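Local coordinates for peptidase S15/CocE/NonD (Thaumarchaeota archaeon SCGC AB-539-E09, PDB 4PF1), which is an aminopeptidase of the serine peptidase S15 family, with an alpha/beta-hydrolase fold, that probably releases residues from the amino-terminal ends of peptides, at residues M199-Q204 against A530-G535; K369-R374 against W385-D390; I507-P512 against H564-G569. All coordinates share one frame; numbering follows the deposited sequence.

Contact 1. Residues M199-Q204 against A530-G535; sequences MGAFRQ and ADIFRG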
loop_
_atom_site.group_PDB
_atom_site.type_symbol
_atom_site.label_atom_id
_atom_site.label_comp_id
_atom_site.label_asym_id
_atom_site.label_seq_id
_atom_site.Cartn_x
_atom_site.Cartn_y
_atom_site.Cartn_z
ATOM N N MET A 199 33.738 7.129 16.581
ATOM C CA MET A 199 35.198 6.946 16.635
ATOM C C MET A 199 35.938 7.960 15.703
ATOM O O MET A 199 36.868 7.591 14.979
ATOM C CB MET A 199 35.588 5.482 16.326
ATOM C CG MET A 199 35.282 4.531 17.476
ATOM S SD MET A 199 35.513 2.778 17.072
ATOM C CE MET A 199 33.938 2.410 16.268
ATOM N N GLY A 200 35.492 9.219 15.741
ATOM C CA GLY A 200 36.094 10.306 14.973
ATOM C C GLY A 200 35.426 10.683 13.663
ATOM O O GLY A 200 35.661 11.782 13.150
ATOM N N ALA A 201 34.625 9.770 13.087
ATOM C CA ALA A 201 33.932 10.021 11.822
ATOM C C ALA A 201 32.687 10.873 12.073
ATOM O O ALA A 201 31.785 10.447 12.790
ATOM C CB ALA A 201 33.568 8.707 11.155
ATOM N N PHE A 202 32.666 12.099 11.516
ATOM C CA PHE A 202 31.600 13.083 11.729
ATOM C C PHE A 202 30.277 12.729 11.035
ATOM O O PHE A 202 30.244 12.532 9.819
ATOM C CB PHE A 202 32.063 14.481 11.284
ATOM C CG PHE A 202 31.079 15.600 11.566
ATOM C CD1 PHE A 202 30.525 15.761 12.835
ATOM C CD2 PHE A 202 30.740 16.515 10.578
ATOM C CE1 PHE A 202 29.626 16.800 13.097
ATOM C CE2 PHE A 202 29.854 17.564 10.848
ATOM C CZ PHE A 202 29.298 17.695 12.103
ATOM N N ARG A 203 29.174 12.733 11.818
ATOM C CA ARG A 203 27.809 12.498 11.330
ATOM C C ARG A 203 27.180 13.840 10.909
ATOM O O ARG A 203 26.313 14.372 11.606
ATOM C CB ARG A 203 26.954 11.787 12.403
ATOM C CG ARG A 203 27.155 10.284 12.433
ATOM C CD ARG A 203 26.885 9.671 13.799
ATOM N NE ARG A 203 25.452 9.532 14.075
ATOM C CZ ARG A 203 24.715 8.486 13.709
ATOM N NH1 ARG A 203 25.269 7.471 13.056
ATOM N NH2 ARG A 203 23.420 8.452 13.987
ATOM N N GLN A 204 27.645 14.390 9.769
ATOM C CA GLN A 204 27.205 15.680 9.218
ATOM C C GLN A 204 25.679 15.770 9.018
ATOM O O GLN A 204 25.102 16.819 9.293
ATOM C CB GLN A 204 27.936 15.994 7.899
ATOM C CG GLN A 204 27.938 14.848 6.884
ATOM C CD GLN A 204 28.545 15.206 5.544
ATOM O OE1 GLN A 204 29.120 16.282 5.349
ATOM N NE2 GLN A 204 28.429 14.297 4.584
ATOM N N ALA A 530 27.463 -2.945 12.806
ATOM C CA ALA A 530 28.397 -2.234 11.943
ATOM C C ALA A 530 28.815 -0.895 12.527
ATOM O O ALA A 530 28.006 -0.215 13.162
ATOM C CB ALA A 530 27.771 -2.020 10.573
ATOM N N ASP A 531 30.075 -0.502 12.295
ATOM C CA ASP A 531 30.572 0.801 12.720
ATOM C C ASP A 531 31.730 1.272 11.846
ATOM O O ASP A 531 32.176 0.551 10.950
ATOM C CB ASP A 531 30.951 0.829 14.213
ATOM C CG ASP A 531 30.407 2.068 14.916
ATOM O OD1 ASP A 531 30.397 3.154 14.287
ATOM O OD2 ASP A 531 29.954 1.943 16.070
ATOM N N ILE A 532 32.175 2.511 12.080
ATOM C CA ILE A 532 33.221 3.179 11.304
ATOM C C ILE A 532 34.315 3.715 12.234
ATOM O O ILE A 532 34.031 4.133 13.360
ATOM C CB ILE A 532 32.578 4.318 10.436
ATOM C CG1 ILE A 532 33.628 5.069 9.564
ATOM C CG2 ILE A 532 31.736 5.285 11.292
ATOM C CD1 ILE A 532 33.040 5.998 8.477
ATOM N N PHE A 533 35.563 3.709 11.752
ATOM C CA PHE A 533 36.699 4.237 12.491
ATOM C C PHE A 533 37.446 5.246 11.621
ATOM O O PHE A 533 37.831 4.917 10.498
ATOM C CB PHE A 533 37.639 3.093 12.935
ATOM C CG PHE A 533 38.687 3.489 13.956
ATOM C CD1 PHE A 533 39.791 4.251 13.586
ATOM C CD2 PHE A 533 38.594 3.058 15.273
ATOM C CE1 PHE A 533 40.750 4.627 14.531
ATOM C CE2 PHE A 533 39.567 3.411 16.210
ATOM C CZ PHE A 533 40.637 4.198 15.835
ATOM N N ARG A 534 37.668 6.468 12.138
ATOM C CA ARG A 534 38.441 7.481 11.416
ATOM C C ARG A 534 39.921 7.251 11.719
ATOM O O ARG A 534 40.365 7.458 12.853
ATOM C CB ARG A 534 37.982 8.906 11.771
ATOM C CG ARG A 534 38.584 9.976 10.860
ATOM C CD ARG A 534 37.587 11.062 10.528
ATOM N NE ARG A 534 36.718 10.689 9.411
ATOM C CZ ARG A 534 35.732 11.452 8.948
ATOM N NH1 ARG A 534 35.469 12.625 9.512
ATOM N NH2 ARG A 534 34.991 11.043 7.927
ATOM N N GLY A 535 40.639 6.750 10.709
ATOM C CA GLY A 535 42.038 6.327 10.769
ATOM C C GLY A 535 43.052 7.268 11.382
ATOM O O GLY A 535 44.062 6.806 11.918
#

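Contact 2. Residues K369-R374 against W385-D390; sequences KLDIPR and WHRYDD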
loop_
_atom_site.group_PDB
_atom_site.type_symbol
_atom_site.label_atom_id
_atom_site.label_comp_id
_atom_site.label_asym_id
_atom_site.label_seq_id
_atom_site.Cartn_x
_atom_site.Cartn_y
_atom_site.Cartn_z
ATOM N N LYS A 369 8.390 -6.312 45.052
ATOM C CA LYS A 369 9.595 -6.204 44.233
ATOM C C LYS A 369 9.689 -7.355 43.233
ATOM O O LYS A 369 9.782 -8.519 43.630
ATOM C CB LYS A 369 10.856 -6.152 45.118
ATOM C CG LYS A 369 12.131 -5.807 44.350
ATOM C CD LYS A 369 13.307 -5.544 45.284
ATOM C CE LYS A 369 14.631 -5.530 44.551
ATOM N NZ LYS A 369 14.771 -4.348 43.657
ATOM N N LEU A 370 9.668 -7.022 41.935
ATOM C CA LEU A 370 9.804 -8.006 40.867
ATOM C C LEU A 370 11.272 -8.390 40.719
ATOM O O LEU A 370 12.143 -7.518 40.768
ATOM C CB LEU A 370 9.241 -7.447 39.539
ATOM C CG LEU A 370 9.364 -8.344 38.292
ATOM C CD1 LEU A 370 8.392 -9.516 38.344
ATOM C CD2 LEU A 370 9.142 -7.550 37.039
ATOM N N ASP A 371 11.548 -9.696 40.557
ATOM C CA ASP A 371 12.907 -10.203 40.386
ATOM C C ASP A 371 13.396 -9.916 38.957
ATOM O O ASP A 371 13.328 -10.785 38.083
ATOM C CB ASP A 371 12.979 -11.712 40.724
ATOM C CG ASP A 371 14.373 -12.331 40.664
ATOM O OD1 ASP A 371 15.363 -11.605 40.932
ATOM O OD2 ASP A 371 14.470 -13.549 40.393
ATOM N N ILE A 372 13.843 -8.664 38.718
ATOM C CA ILE A 372 14.385 -8.228 37.431
ATOM C C ILE A 372 15.840 -8.694 37.369
ATOM O O ILE A 372 16.582 -8.472 38.331
ATOM C CB ILE A 372 14.249 -6.676 37.235
ATOM C CG1 ILE A 372 12.777 -6.215 37.362
ATOM C CG2 ILE A 372 14.860 -6.212 35.891
ATOM C CD1 ILE A 372 12.606 -4.748 37.746
ATOM N N PRO A 373 16.276 -9.369 36.279
ATOM C CA PRO A 373 17.676 -9.815 36.221
ATOM C C PRO A 373 18.648 -8.645 36.057
ATOM O O PRO A 373 18.227 -7.519 35.758
ATOM C CB PRO A 373 17.699 -10.729 34.992
ATOM C CG PRO A 373 16.624 -10.198 34.111
ATOM C CD PRO A 373 15.538 -9.739 35.050
ATOM N N ARG A 374 19.949 -8.911 36.256
ATOM C CA ARG A 374 21.006 -7.923 36.055
ATOM C C ARG A 374 20.970 -7.453 34.602
ATOM O O ARG A 374 21.023 -6.252 34.337
ATOM C CB ARG A 374 22.378 -8.542 36.395
ATOM C CG ARG A 374 23.535 -7.541 36.458
ATOM C CD ARG A 374 23.770 -6.972 37.854
ATOM N NE ARG A 374 23.707 -7.990 38.909
ATOM C CZ ARG A 374 24.739 -8.731 39.305
ATOM N NH1 ARG A 374 24.588 -9.629 40.269
ATOM N NH2 ARG A 374 25.929 -8.585 38.732
ATOM N N TRP A 385 13.637 -13.688 25.081
ATOM C CA TRP A 385 14.196 -12.860 26.146
ATOM C C TRP A 385 14.975 -13.753 27.097
ATOM O O TRP A 385 14.498 -14.835 27.452
ATOM C CB TRP A 385 13.084 -12.116 26.909
ATOM C CG TRP A 385 12.529 -10.913 26.203
ATOM C CD1 TRP A 385 11.323 -10.815 25.576
ATOM C CD2 TRP A 385 13.115 -9.604 26.154
ATOM N NE1 TRP A 385 11.136 -9.536 25.101
ATOM C CE2 TRP A 385 12.223 -8.772 25.439
ATOM C CE3 TRP A 385 14.334 -9.062 26.600
ATOM C CZ2 TRP A 385 12.503 -7.427 25.174
ATOM C CZ3 TRP A 385 14.606 -7.726 26.346
ATOM C CH2 TRP A 385 13.699 -6.925 25.640
ATOM N N HIS A 386 16.172 -13.328 27.492
ATOM C CA HIS A 386 17.003 -14.120 28.392
ATOM C C HIS A 386 17.337 -13.358 29.655
ATOM O O HIS A 386 17.490 -12.137 29.624
ATOM C CB HIS A 386 18.306 -14.554 27.699
ATOM C CG HIS A 386 18.102 -15.366 26.462
ATOM N ND1 HIS A 386 17.726 -16.695 26.524
ATOM C CD2 HIS A 386 18.260 -15.018 25.165
ATOM C CE1 HIS A 386 17.651 -17.105 25.269
ATOM N NE2 HIS A 386 17.960 -16.129 24.417
ATOM N N ARG A 387 17.476 -14.090 30.764
ATOM C CA ARG A 387 17.909 -13.559 32.052
ATOM C C ARG A 387 19.406 -13.818 32.185
ATOM O O ARG A 387 19.824 -14.980 32.195
ATOM C CB ARG A 387 17.142 -14.230 33.207
ATOM C CG ARG A 387 15.648 -13.913 33.254
ATOM C CD ARG A 387 14.962 -14.662 34.390
ATOM N NE ARG A 387 15.512 -14.294 35.699
ATOM C CZ ARG A 387 15.004 -13.348 36.485
ATOM N NH1 ARG A 387 13.914 -12.684 36.118
ATOM N NH2 ARG A 387 15.577 -13.066 37.647
ATOM N N TYR A 388 20.221 -12.754 32.205
ATOM C CA TYR A 388 21.674 -12.892 32.317
ATOM C C TYR A 388 22.191 -12.204 33.575
ATOM O O TYR A 388 21.615 -11.207 34.012
ATOM C CB TYR A 388 22.388 -12.328 31.068
ATOM C CG TYR A 388 22.159 -13.106 29.785
ATOM C CD1 TYR A 388 22.122 -14.501 29.785
ATOM C CD2 TYR A 388 22.078 -12.454 28.558
ATOM C CE1 TYR A 388 21.939 -15.221 28.603
ATOM C CE2 TYR A 388 21.912 -13.164 27.368
ATOM C CZ TYR A 388 21.842 -14.549 27.395
ATOM O OH TYR A 388 21.661 -15.248 26.226
ATOM N N ASP A 389 23.286 -12.731 34.149
ATOM C CA ASP A 389 23.905 -12.175 35.354
ATOM C C ASP A 389 24.924 -11.090 35.005
ATOM O O ASP A 389 25.285 -10.284 35.867
ATOM C CB ASP A 389 24.576 -13.288 36.176
ATOM C CG ASP A 389 23.602 -14.288 36.770
ATOM O OD1 ASP A 389 22.508 -13.864 37.211
ATOM O OD2 ASP A 389 23.949 -15.488 36.834
ATOM N N ASP A 390 25.396 -11.082 33.744
ATOM C CA ASP A 390 26.380 -10.126 33.236
ATOM C C ASP A 390 26.244 -9.988 31.714
ATOM O O ASP A 390 25.596 -10.822 31.072
ATOM C CB ASP A 390 27.810 -10.590 33.607
ATOM C CG ASP A 390 28.861 -9.489 33.702
ATOM O OD1 ASP A 390 28.607 -8.370 33.192
ATOM O OD2 ASP A 390 29.946 -9.753 34.266
HETATM O O HOH W 1 20.566 -11.657 37.434
#

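Contact 3. Residues I507-P512 against H564-G569; sequences IIDVWP and HTFLPG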
loop_
_atom_site.group_PDB
_atom_site.type_symbol
_atom_site.label_atom_id
_atom_site.label_comp_id
_atom_site.label_asym_id
_atom_site.label_seq_id
_atom_site.Cartn_x
_atom_site.Cartn_y
_atom_site.Cartn_z
ATOM N N ILE A 507 28.998 -6.490 10.153
ATOM C CA ILE A 507 28.687 -7.901 10.413
ATOM C C ILE A 507 27.290 -8.131 9.861
ATOM O O ILE A 507 26.377 -7.355 10.156
ATOM C CB ILE A 507 28.820 -8.310 11.913
ATOM C CG1 ILE A 507 30.298 -8.332 12.344
ATOM C CG2 ILE A 507 28.138 -9.679 12.187
ATOM C CD1 ILE A 507 30.494 -8.365 13.798
ATOM N N ILE A 508 27.130 -9.154 9.030
ATOM C CA ILE A 508 25.868 -9.410 8.353
ATOM C C ILE A 508 25.414 -10.863 8.529
ATOM O O ILE A 508 26.236 -11.786 8.512
ATOM C CB ILE A 508 26.040 -9.040 6.841
ATOM C CG1 ILE A 508 26.062 -7.509 6.626
ATOM C CG2 ILE A 508 25.008 -9.716 5.935
ATOM C CD1 ILE A 508 27.139 -7.038 5.658
ATOM N N ASP A 509 24.091 -11.053 8.669
ATOM C CA ASP A 509 23.474 -12.363 8.659
ATOM C C ASP A 509 22.874 -12.552 7.272
ATOM O O ASP A 509 21.916 -11.860 6.923
ATOM C CB ASP A 509 22.406 -12.498 9.769
ATOM C CG ASP A 509 21.700 -13.856 9.808
ATOM O OD1 ASP A 509 21.450 -14.429 8.728
ATOM O OD2 ASP A 509 21.355 -14.311 10.912
ATOM N N VAL A 510 23.469 -13.435 6.462
ATOM C CA VAL A 510 22.965 -13.731 5.119
ATOM C C VAL A 510 21.872 -14.787 5.244
ATOM O O VAL A 510 22.149 -15.916 5.645
ATOM C CB VAL A 510 24.078 -14.180 4.127
ATOM C CG1 VAL A 510 23.533 -14.301 2.707
ATOM C CG2 VAL A 510 25.265 -13.233 4.164
ATOM N N TRP A 511 20.634 -14.414 4.912
ATOM C CA TRP A 511 19.488 -15.315 4.974
ATOM C C TRP A 511 19.642 -16.423 3.906
ATOM O O TRP A 511 20.373 -16.214 2.931
ATOM C CB TRP A 511 18.182 -14.519 4.797
ATOM C CG TRP A 511 17.785 -13.737 6.025
ATOM C CD1 TRP A 511 18.549 -12.832 6.707
ATOM C CD2 TRP A 511 16.526 -13.796 6.709
ATOM N NE1 TRP A 511 17.845 -12.324 7.770
ATOM C CE2 TRP A 511 16.600 -12.899 7.799
ATOM C CE3 TRP A 511 15.334 -14.517 6.504
ATOM C CZ2 TRP A 511 15.528 -12.700 8.682
ATOM C CZ3 TRP A 511 14.273 -14.319 7.379
ATOM C CH2 TRP A 511 14.373 -13.417 8.449
ATOM N N PRO A 512 19.030 -17.626 4.088
ATOM C CA PRO A 512 19.206 -18.695 3.081
ATOM C C PRO A 512 18.731 -18.293 1.684
ATOM O O PRO A 512 17.977 -17.323 1.540
ATOM C CB PRO A 512 18.365 -19.852 3.637
ATOM C CG PRO A 512 18.222 -19.563 5.092
ATOM C CD PRO A 512 18.163 -18.073 5.197
ATOM N N HIS A 564 22.357 -12.720 19.113
ATOM C CA HIS A 564 21.785 -13.293 17.913
ATOM C C HIS A 564 22.104 -14.764 17.734
ATOM O O HIS A 564 23.169 -15.238 18.140
ATOM C CB HIS A 564 22.340 -12.505 16.708
ATOM C CG HIS A 564 21.740 -12.860 15.384
ATOM N ND1 HIS A 564 20.449 -12.491 15.060
ATOM C CD2 HIS A 564 22.304 -13.470 14.317
ATOM C CE1 HIS A 564 20.255 -12.922 13.825
ATOM N NE2 HIS A 564 21.347 -13.507 13.334
ATOM N N THR A 565 21.192 -15.473 17.066
ATOM C CA THR A 565 21.410 -16.839 16.645
ATOM C C THR A 565 21.447 -16.860 15.122
ATOM O O THR A 565 20.454 -16.526 14.477
ATOM C CB THR A 565 20.346 -17.797 17.223
ATOM O OG1 THR A 565 20.532 -17.898 18.630
ATOM C CG2 THR A 565 20.424 -19.195 16.611
ATOM N N PHE A 566 22.604 -17.219 14.554
ATOM C CA PHE A 566 22.755 -17.430 13.119
ATOM C C PHE A 566 22.193 -18.825 12.849
ATOM O O PHE A 566 22.816 -19.825 13.222
ATOM C CB PHE A 566 24.231 -17.307 12.693
ATOM C CG PHE A 566 24.830 -15.922 12.770
ATOM C CD1 PHE A 566 24.656 -15.011 11.731
ATOM C CD2 PHE A 566 25.624 -15.548 13.847
ATOM C CE1 PHE A 566 25.227 -13.735 11.793
ATOM C CE2 PHE A 566 26.203 -14.274 13.902
ATOM C CZ PHE A 566 26.001 -13.376 12.874
ATOM N N LEU A 567 20.956 -18.888 12.339
ATOM C CA LEU A 567 20.218 -20.140 12.159
ATOM C C LEU A 567 20.774 -21.027 11.008
ATOM O O LEU A 567 21.501 -20.522 10.151
ATOM C CB LEU A 567 18.721 -19.832 11.919
ATOM C CG LEU A 567 17.930 -19.312 13.126
ATOM C CD1 LEU A 567 16.645 -18.640 12.682
ATOM C CD2 LEU A 567 17.617 -20.434 14.112
ATOM N N PRO A 568 20.440 -22.355 10.974
ATOM C CA PRO A 568 20.934 -23.211 9.873
ATOM C C PRO A 568 20.502 -22.701 8.493
ATOM O O PRO A 568 19.379 -22.213 8.334
ATOM C CB PRO A 568 20.315 -24.580 10.179
ATOM C CG PRO A 568 20.016 -24.547 11.634
ATOM C CD PRO A 568 19.626 -23.136 11.929
ATOM N N GLY A 569 21.413 -22.782 7.526
ATOM C CA GLY A 569 21.182 -22.278 6.175
ATOM C C GLY A 569 21.633 -20.838 6.001
ATOM O O GLY A 569 21.797 -20.368 4.871
HETATM O O HOH W 2 19.584 -16.177 11.924
HETATM O O HOH W 3 22.660 -18.132 3.465
#

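Contact 1. Residues M199-Q204 against A530-G535
Met-199 and Arg-534 meet at the seam between the alpha/beta-hydrolase fold and the C-terminal non-catalytic part of the chain, a worked example of a tight beta hairpin turn docked on a border strand. Met-199 and Gly-200 link the short antiparallel strands 197-198 and 201-202, while strand 525-534 lies outermost in its sheet within the chain. The touching stretches run 78° apart, yet Arg-534 N still donates to Met-199 O over 3.2 Å, in a nearly straight bond (165°). Gly-200 suits the turn: its backbone angles would jam a CB against the preceding carbonyl oxygen, and that CB would also press on Arg-534.

Met-199 buries the largest area. Its thioether crosses Phe-533 at about a right angle, with SD placed obliquely to the ring and 3.6 Å from CD2, a Met-aromatic contact. The bend at chi3 (-83°) carries CE away from the ring to a position 3.4 Å from Ile-532 O, where it also touches the carboxylate carbon of Asp-531. That carboxylate is held through OD1, which accepts from Ile-532 N with its anti lone pair and is also hydrogen-bonded to His-198 of the hairpin.

Ala-201 touches two partners with different atoms: its CB packs on Ile-532, 3.8 Å from CD1, and its CA stands 3.6 Å above the centre of the Arg-534 guanidinium. Bends at chi2 and chi3 bring one face of this flat group against the backbone of the hairpin, with Arg-534 CD 3.3 Å from Gly-200 O. Arg-534 NH2 and NH1 form salt bridges with Asp-502 and Asp-585, which probably balance the buried charge and fix the rotation of the group. Arg-534 NH1 ends 3.5 Å from Phe-202 N, two donors side by side with no bond between them.

Contact 2. Residues K369-R374 against W385-D390
Asp-371 is the first residue of 369-374 to reach across, and it offers Arg-387 both its backbone and its carboxylate. Its carbonyl oxygen lies at the guanidinium edge, in the plane of the group, and takes two hydrogen bonds: Arg-387 NH1 comes nearly along the C=O axis at 2.8 Å, straight at 162°, whereas Arg-387 NH2, at 3.2 Å, stands above the carbonyl plane and is more bent. With CG anti to the backbone N (chi1 -176°), the carboxylate reaches the same group, and Asp-371 OD2 forms a salt bridge with Arg-387 NH2 at 3.0 Å, the two planes turned 50° apart.

Ile-372 points the other way, onto helix 347-365. Pro-373 then lies across Arg-387, its CB 4.0 Å above the centre of the guanidinium face and its CG against the aliphatic part of the chain.

Arg-374 leads into the hairpin of strands 375-379 and 384-388, at the border of the large mixed sheet. Its N donates to a water at 3.1 Å, which in turn donates to Asp-389 OD1. The chain arches beside the backbone of Asp-389, CG 3.3 Å from its O, and curls until that oxygen lies over one guanidinium face. Cut back to an alanine, this position would lose CG and the guanidinium, which is likely to strip the Asp-389 carbonyl of its cationic cover and leave just CB beside it.

The chemistry is uneven: Arg-387 ties the incoming loop with directed, charge-assisted bonds, while Arg-374 contributes mainly contact and a mediated link, consistent with a solvent-facing closure at the hairpin's open end.

Contact 3. Residues I507-P512 against H564-G569
Asp-509 OD2 accepts a short, nearly straight hydrogen bond from His-564 NE2, 2.6 Å and 168°, a His-carboxylate pair buried in the C-terminal non-catalytic part of the chain. A chi1 of 179° sets Asp-509 CG opposite the backbone N and so extends the carboxylate to His-564. The oxygen uses its anti lone pair and lies in the imidazole plane, though the carboxylate itself is turned nearly perpendicular to the ring. Phe-566 lies alongside, its CE1 3.7 Å from Asp-509 CB, and one ring face receives His-564 CD2, 3.6 Å above its centre.

A water donates to Asp-509 OD2 at 2.8 Å and to Thr-565 O, and accepts from Leu-567 N. Farther along, the segments meet again at a weak CA-H...O contact, Pro-512 CA to Gly-569 O.

The next shell fixes both polar groups, as Asp-509 OD1 bonds His-570 ND1 and His-564 ND1 bonds Thr-380 OG1. Donors from His-564, His-570 and the water would probably favour a charged carboxylate.

Strand 507-510 belongs to the four-stranded antiparallel sheet, between strands 571-577 and 525-534; strand 564-566 pairs instead with 482-486 and passes at 51°, so side chains bridge two separate sheets.

Overall arrangement
The three contacts span very different sequence distances. Contact 1 joins residues 326 positions apart, across the two family regions; contact 2 closes a short hairpin within that span, about 33 Å away between centres. Contact 3 follows contact 2 in sequence but interleaves with contact 1, and contacts 1 and 3 each have one segment in the same antiparallel sheet, on neighbouring strands; their nearest atoms are about 5 Å apart. That sheet meets the hydrolase hairpin at its border strand 525-534, and strand 562-566 of a separate sheet through strand 502-510, linking the hydrolase and C-terminal parts. Contact 2 lies at the border of the mixed hydrolase sheet, about 7 Å from contact 3 between nearest atoms.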